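Local coordinates for replicase polyprotein 1a (Avian infectious bronchitis virus, PDB 3LD1) that is of uncertain molecular function but belongs to the gammacoronavirus replicase, this chain being the nsp2a fragment of non-structural protein 2, at residues D270-P273 against G278-G281; A338-L341 against A346-D349. The protein carries 3 engineered substitutions. One frame throughout, in Å; residues are numbered along the deposited sequence.

How the contacts relate
Following the chain from its N terminus, the two contacts come in series, neither enclosing nor crossing the other. Contact 1 closes the loop that leaves strand 265-269 and leads back as the neighbouring antiparallel strand 281-285, at the edge of a four-stranded sheet. Contact 2 comes later and closes the short turn between strands 335-342 and 345-355, in the mixed sheet that follows. The centres of contact 1 and contact 2 are about 17 Å apart; the nearest atoms of contact 1 and contact 2 are about 5 Å apart, without touching. Both contacts touch strand 325-332: Ile272 of contact 1 packs on Leu326, and Leu341 and Ala346 of contact 2 pack on Tyr328.

Contact 1: residues D270-P273 against G278-G281; sequences DNIP and GTKG
Asn271 and Ile272 meet Gly278 and Thr279 across the base of a beta-hairpin connection, the long loop between antiparallel strands 265-269 and 281-285. Two direct hydrogen bonds define the first shell. Asn271 turns its amide oxygen onto the opposite backbone, where Gly278 N gives its hydrogen to Asn271 OD1 over 2.6 Å, a strongly bent bond with 134° at the hydrogen, whose length is not to be pressed at this resolution. The donor is tilted from the carbonyl plane of the amide. Ile272 N donates to Thr279 O at 3.0 Å more nearly straight, 156° at the hydrogen. A water accepts from Asn271 N at 3.2 Å and gives a weak bond to Gly278 O, adding a bridge beside the direct pair.

Apolar contact lies on the strand side of these bonds. The side chains of Ile272 and Thr279 pass at a slant, Ile272 CD1 3.7 Å from Thr279 CG2. With CG1 of Ile272 at a chi1 of 71°, CG2 falls anti to the carbonyl carbon, which lays this methyl over the face of the Lys280-Gly281 peptide.

Further out, the returning segment is fixed by its own neighbours. Thr279 OG1 bonds to Pro276 O within the loop, and Lys280 pairs its backbone with Gly324 and Leu326. Gly281 resumes the sheet by a backbone bond to Val269, and Ile272 also touches Leu326. At the solvent edge, Asp270 and Lys280 run side by side in the same direction, joined by a long salt bridge: Asp270 OD2 stands 3.8 Å from Lys280 NZ, and nearer, 3.5 Å, to Lys280 CE.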
ATOM      1  N   ASP A 270     -11.701  -7.318  30.690  1.00 46.80           N
ATOM      2  CA  ASP A 270     -11.714  -7.648  32.085  1.00 47.06           C
ATOM      3  C   ASP A 270     -12.984  -8.398  32.349  1.00 45.62           C
ATOM      4  O   ASP A 270     -13.965  -8.125  31.748  1.00 45.94           O
ATOM      5  CB  ASP A 270     -11.697  -6.405  32.956  1.00 48.49           C
ATOM      6  CG  ASP A 270     -10.431  -5.557  32.784  1.00 53.31           C
ATOM      7  OD1 ASP A 270     -10.496  -4.411  33.284  1.00 56.06           O
ATOM      8  OD2 ASP A 270      -9.398  -6.003  32.199  1.00 55.33           O
ATOM      9  N   ASN A 271     -12.963  -9.322  33.287  1.00 45.24           N
ATOM     10  CA  ASN A 271     -14.191 -10.005  33.729  1.00 45.81           C
ATOM     11  C   ASN A 271     -14.972 -10.641  32.578  1.00 46.41           C
ATOM     12  O   ASN A 271     -16.156 -10.318  32.357  1.00 44.16           O
ATOM     13  CB  ASN A 271     -15.090  -9.061  34.533  1.00 44.38           C
ATOM     14  CG  ASN A 271     -14.387  -8.501  35.711  1.00 44.19           C
ATOM     15  OD1 ASN A 271     -14.130  -9.203  36.662  1.00 42.07           O
ATOM     16  ND2 ASN A 271     -14.038  -7.218  35.645  1.00 44.71           N
ATOM     17  N   ILE A 272     -14.294 -11.531  31.836  1.00 48.14           N
ATOM     18  CA  ILE A 272     -14.949 -12.196  30.698  1.00 49.56           C
ATOM     19  C   ILE A 272     -16.109 -12.939  31.325  1.00 50.58           C
ATOM     20  O   ILE A 272     -16.023 -13.409  32.452  1.00 49.42           O
ATOM     21  CB  ILE A 272     -14.088 -13.168  29.929  1.00 50.03           C
ATOM     22  CG1 ILE A 272     -13.831 -14.418  30.769  1.00 48.20           C
ATOM     23  CG2 ILE A 272     -12.781 -12.491  29.467  1.00 51.32           C
ATOM     24  CD1 ILE A 272     -12.608 -15.085  30.408  1.00 44.71           C
ATOM     25  N   PRO A 273     -17.231 -12.929  30.633  1.00 51.72           N
ATOM     26  CA  PRO A 273     -18.433 -13.450  31.201  1.00 52.89           C
ATOM     27  C   PRO A 273     -18.212 -14.914  31.348  1.00 53.55           C
ATOM     28  O   PRO A 273     -17.453 -15.503  30.554  1.00 54.01           O
ATOM     29  CB  PRO A 273     -19.480 -13.181  30.105  1.00 52.96           C
ATOM     30  CG  PRO A 273     -18.866 -12.072  29.270  1.00 51.90           C
ATOM     31  CD  PRO A 273     -17.432 -12.366  29.289  1.00 51.66           C
ATOM     32  N   GLY A 278     -12.913 -11.284  37.703  1.00 41.36           N
ATOM     33  CA  GLY A 278     -11.544 -10.805  37.592  1.00 37.66           C
ATOM     34  C   GLY A 278     -10.758 -11.610  36.607  1.00 36.96           C
ATOM     35  O   GLY A 278      -9.594 -11.321  36.399  1.00 36.05           O
ATOM     36  N   THR A 279     -11.384 -12.628  36.003  1.00 36.42           N
ATOM     37  CA  THR A 279     -10.760 -13.369  34.911  1.00 35.85           C
ATOM     38  C   THR A 279     -10.686 -12.507  33.661  1.00 35.86           C
ATOM     39  O   THR A 279     -11.679 -11.943  33.255  1.00 36.08           O
ATOM     40  CB  THR A 279     -11.566 -14.638  34.546  1.00 36.03           C
ATOM     41  OG1 THR A 279     -11.796 -15.431  35.716  1.00 37.90           O
ATOM     42  CG2 THR A 279     -10.780 -15.491  33.554  1.00 35.86           C
ATOM     43  N   LYS A 280      -9.546 -12.470  32.992  1.00 35.89           N
ATOM     44  CA  LYS A 280      -9.429 -11.734  31.759  1.00 36.67           C
ATOM     45  C   LYS A 280      -9.382 -12.627  30.554  1.00 37.84           C
ATOM     46  O   LYS A 280      -8.883 -13.745  30.649  1.00 35.82           O
ATOM     47  CB  LYS A 280      -8.108 -10.963  31.760  1.00 35.41           C
ATOM     48  CG  LYS A 280      -8.054  -9.840  32.731  1.00 35.94           C
ATOM     49  CD  LYS A 280      -6.657  -9.146  32.754  1.00 39.58           C
ATOM     50  CE  LYS A 280      -6.739  -7.848  33.551  1.00 45.15           C
ATOM     51  NZ  LYS A 280      -5.725  -6.865  32.962  1.00 53.84           N
ATOM     52  N   GLY A 281      -9.790 -12.093  29.397  1.00 38.93           N
ATOM     53  CA  GLY A 281      -9.654 -12.857  28.175  1.00 40.79           C
ATOM     54  C   GLY A 281      -9.297 -12.052  26.945  1.00 42.55           C
ATOM     55  O   GLY A 281      -9.074 -10.844  26.996  1.00 42.35           O
TER
HETATM   56  O   HOH W   1     -10.388  -8.714  35.169  1.00 55.25           O

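Contact 2: residues A338-L341 against A346-D349; sequences AAPL and ALHD
Pro340 is the residue on which most of the packing converges, meeting both Leu347 and Asp349. In the apolar part, CD2 of Leu347 reaches CB of Pro340 at 3.6 Å, the leucine side chain crossing the proline ring at about a right angle. Asp349 crosses the same ring at a similar angle, with its CB 4.0 Å from Pro340 CG. Chi1 of -53° sets the aspartate CG opposite its own carbonyl carbon and so places the carboxylate, whose OD2 bonds to Arg262 N while Asp349 OD1 lies 4.2 Å from Pro340 CG.

The backbone evidence identifies a beta hairpin, made by strands 335-342 and 345-355. Leu341 and Ala346 form an antiparallel, non-hydrogen-bonded pair, CA to CA 4.6 Å, and their side chains share a face on which both touch Val293 and Tyr328. Pro340 stays in step with Leu347, but the second strand is then interrupted: the register slips past His348, Ala339 lies nearest Asp349, and Ala338 bonds by its backbone to His351. Taken as wholes, the two segments run 127° apart end to end.

Among contacts with backbone oxygens, Leu347 N donates to Pro340 O at 3.0 Å, with 171° at the hydrogen. Ala339 CB points across the contact and comes 3.6 Å from Leu347 O. Pro340 O also receives a CA-H...O contact from Ala346 CA at 3.5 Å.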
ATOM      1  N   ALA A 338       0.125 -24.276  26.861  1.00 46.32           N
ATOM      2  CA  ALA A 338      -0.902 -23.253  26.899  1.00 45.46           C
ATOM      3  C   ALA A 338      -0.733 -22.281  25.740  1.00 44.39           C
ATOM      4  O   ALA A 338       0.415 -22.053  25.236  1.00 43.87           O
ATOM      5  CB  ALA A 338      -0.853 -22.499  28.206  1.00 45.36           C
ATOM      6  N   ALA A 339      -1.867 -21.678  25.349  1.00 42.17           N
ATOM      7  CA  ALA A 339      -1.857 -20.690  24.275  1.00 40.59           C
ATOM      8  C   ALA A 339      -2.922 -19.617  24.457  1.00 40.04           C
ATOM      9  O   ALA A 339      -3.940 -19.827  25.210  1.00 37.59           O
ATOM     10  CB  ALA A 339      -1.997 -21.353  22.931  1.00 40.73           C
ATOM     11  N   PRO A 340      -2.687 -18.434  23.820  1.00 38.87           N
ATOM     12  CA  PRO A 340      -3.760 -17.399  23.909  1.00 38.26           C
ATOM     13  C   PRO A 340      -4.999 -17.873  23.192  1.00 35.70           C
ATOM     14  O   PRO A 340      -4.878 -18.571  22.220  1.00 37.14           O
ATOM     15  CB  PRO A 340      -3.124 -16.133  23.320  1.00 38.43           C
ATOM     16  CG  PRO A 340      -1.613 -16.431  23.258  1.00 40.23           C
ATOM     17  CD  PRO A 340      -1.506 -17.960  23.097  1.00 39.15           C
ATOM     18  N   LEU A 341      -6.171 -17.569  23.715  1.00 34.42           N
ATOM     19  CA  LEU A 341      -7.419 -18.031  23.118  1.00 34.90           C
ATOM     20  C   LEU A 341      -8.407 -16.915  22.931  1.00 36.02           C
ATOM     21  O   LEU A 341      -8.581 -16.103  23.850  1.00 36.07           O
ATOM     22  CB  LEU A 341      -8.069 -19.063  24.069  1.00 35.30           C
ATOM     23  CG  LEU A 341      -9.359 -19.865  23.755  1.00 34.20           C
ATOM     24  CD1 LEU A 341      -9.251 -20.695  22.473  1.00 33.22           C
ATOM     25  CD2 LEU A 341      -9.910 -20.783  24.941  1.00 34.33           C
ATOM     26  N   ALA A 346      -7.152 -20.360  18.617  1.00 38.06           N
ATOM     27  CA  ALA A 346      -5.964 -20.383  19.446  1.00 38.96           C
ATOM     28  C   ALA A 346      -4.870 -19.738  18.651  1.00 39.86           C
ATOM     29  O   ALA A 346      -4.704 -19.992  17.424  1.00 40.75           O
ATOM     30  CB  ALA A 346      -5.576 -21.789  19.814  1.00 36.68           C
ATOM     31  N   LEU A 347      -4.136 -18.876  19.312  1.00 39.75           N
ATOM     32  CA  LEU A 347      -3.023 -18.210  18.642  1.00 40.30           C
ATOM     33  C   LEU A 347      -1.747 -19.003  18.820  1.00 40.88           C
ATOM     34  O   LEU A 347      -1.678 -19.847  19.693  1.00 40.22           O
ATOM     35  CB  LEU A 347      -2.827 -16.906  19.328  1.00 40.73           C
ATOM     36  CG  LEU A 347      -3.501 -15.634  18.843  1.00 41.13           C
ATOM     37  CD1 LEU A 347      -4.913 -15.737  18.131  1.00 41.55           C
ATOM     38  CD2 LEU A 347      -3.549 -14.773  20.012  1.00 36.71           C
ATOM     39  N   HIS A 348      -0.711 -18.740  18.035  1.00 41.71           N
ATOM     40  CA  HIS A 348       0.423 -19.648  18.171  1.00 42.94           C
ATOM     41  C   HIS A 348       1.510 -19.226  19.218  1.00 44.18           C
ATOM     42  O   HIS A 348       2.664 -19.674  19.113  1.00 45.23           O
ATOM     43  CB  HIS A 348       1.057 -19.935  16.816  1.00 43.13           C
ATOM     44  CG  HIS A 348       0.095 -20.408  15.781  1.00 42.76           C
ATOM     45  ND1 HIS A 348       0.247 -20.107  14.447  1.00 45.61           N
ATOM     46  CD2 HIS A 348      -1.009 -21.177  15.868  1.00 41.70           C
ATOM     47  CE1 HIS A 348      -0.722 -20.676  13.751  1.00 42.77           C
ATOM     48  NE2 HIS A 348      -1.515 -21.306  14.597  1.00 43.79           N
ATOM     49  N   ASP A 349       1.182 -18.408  20.226  1.00 42.87           N
ATOM     50  CA  ASP A 349       2.208 -18.109  21.202  1.00 43.66           C
ATOM     51  C   ASP A 349       2.384 -19.154  22.293  1.00 44.22           C
ATOM     52  O   ASP A 349       2.137 -18.888  23.480  1.00 44.99           O
ATOM     53  CB  ASP A 349       2.030 -16.732  21.756  1.00 43.63           C
ATOM     54  CG  ASP A 349       1.951 -15.720  20.658  1.00 46.25           C
ATOM     55  OD1 ASP A 349       0.919 -15.723  19.985  1.00 48.88           O
ATOM     56  OD2 ASP A 349       2.918 -14.960  20.425  1.00 49.98           O
TER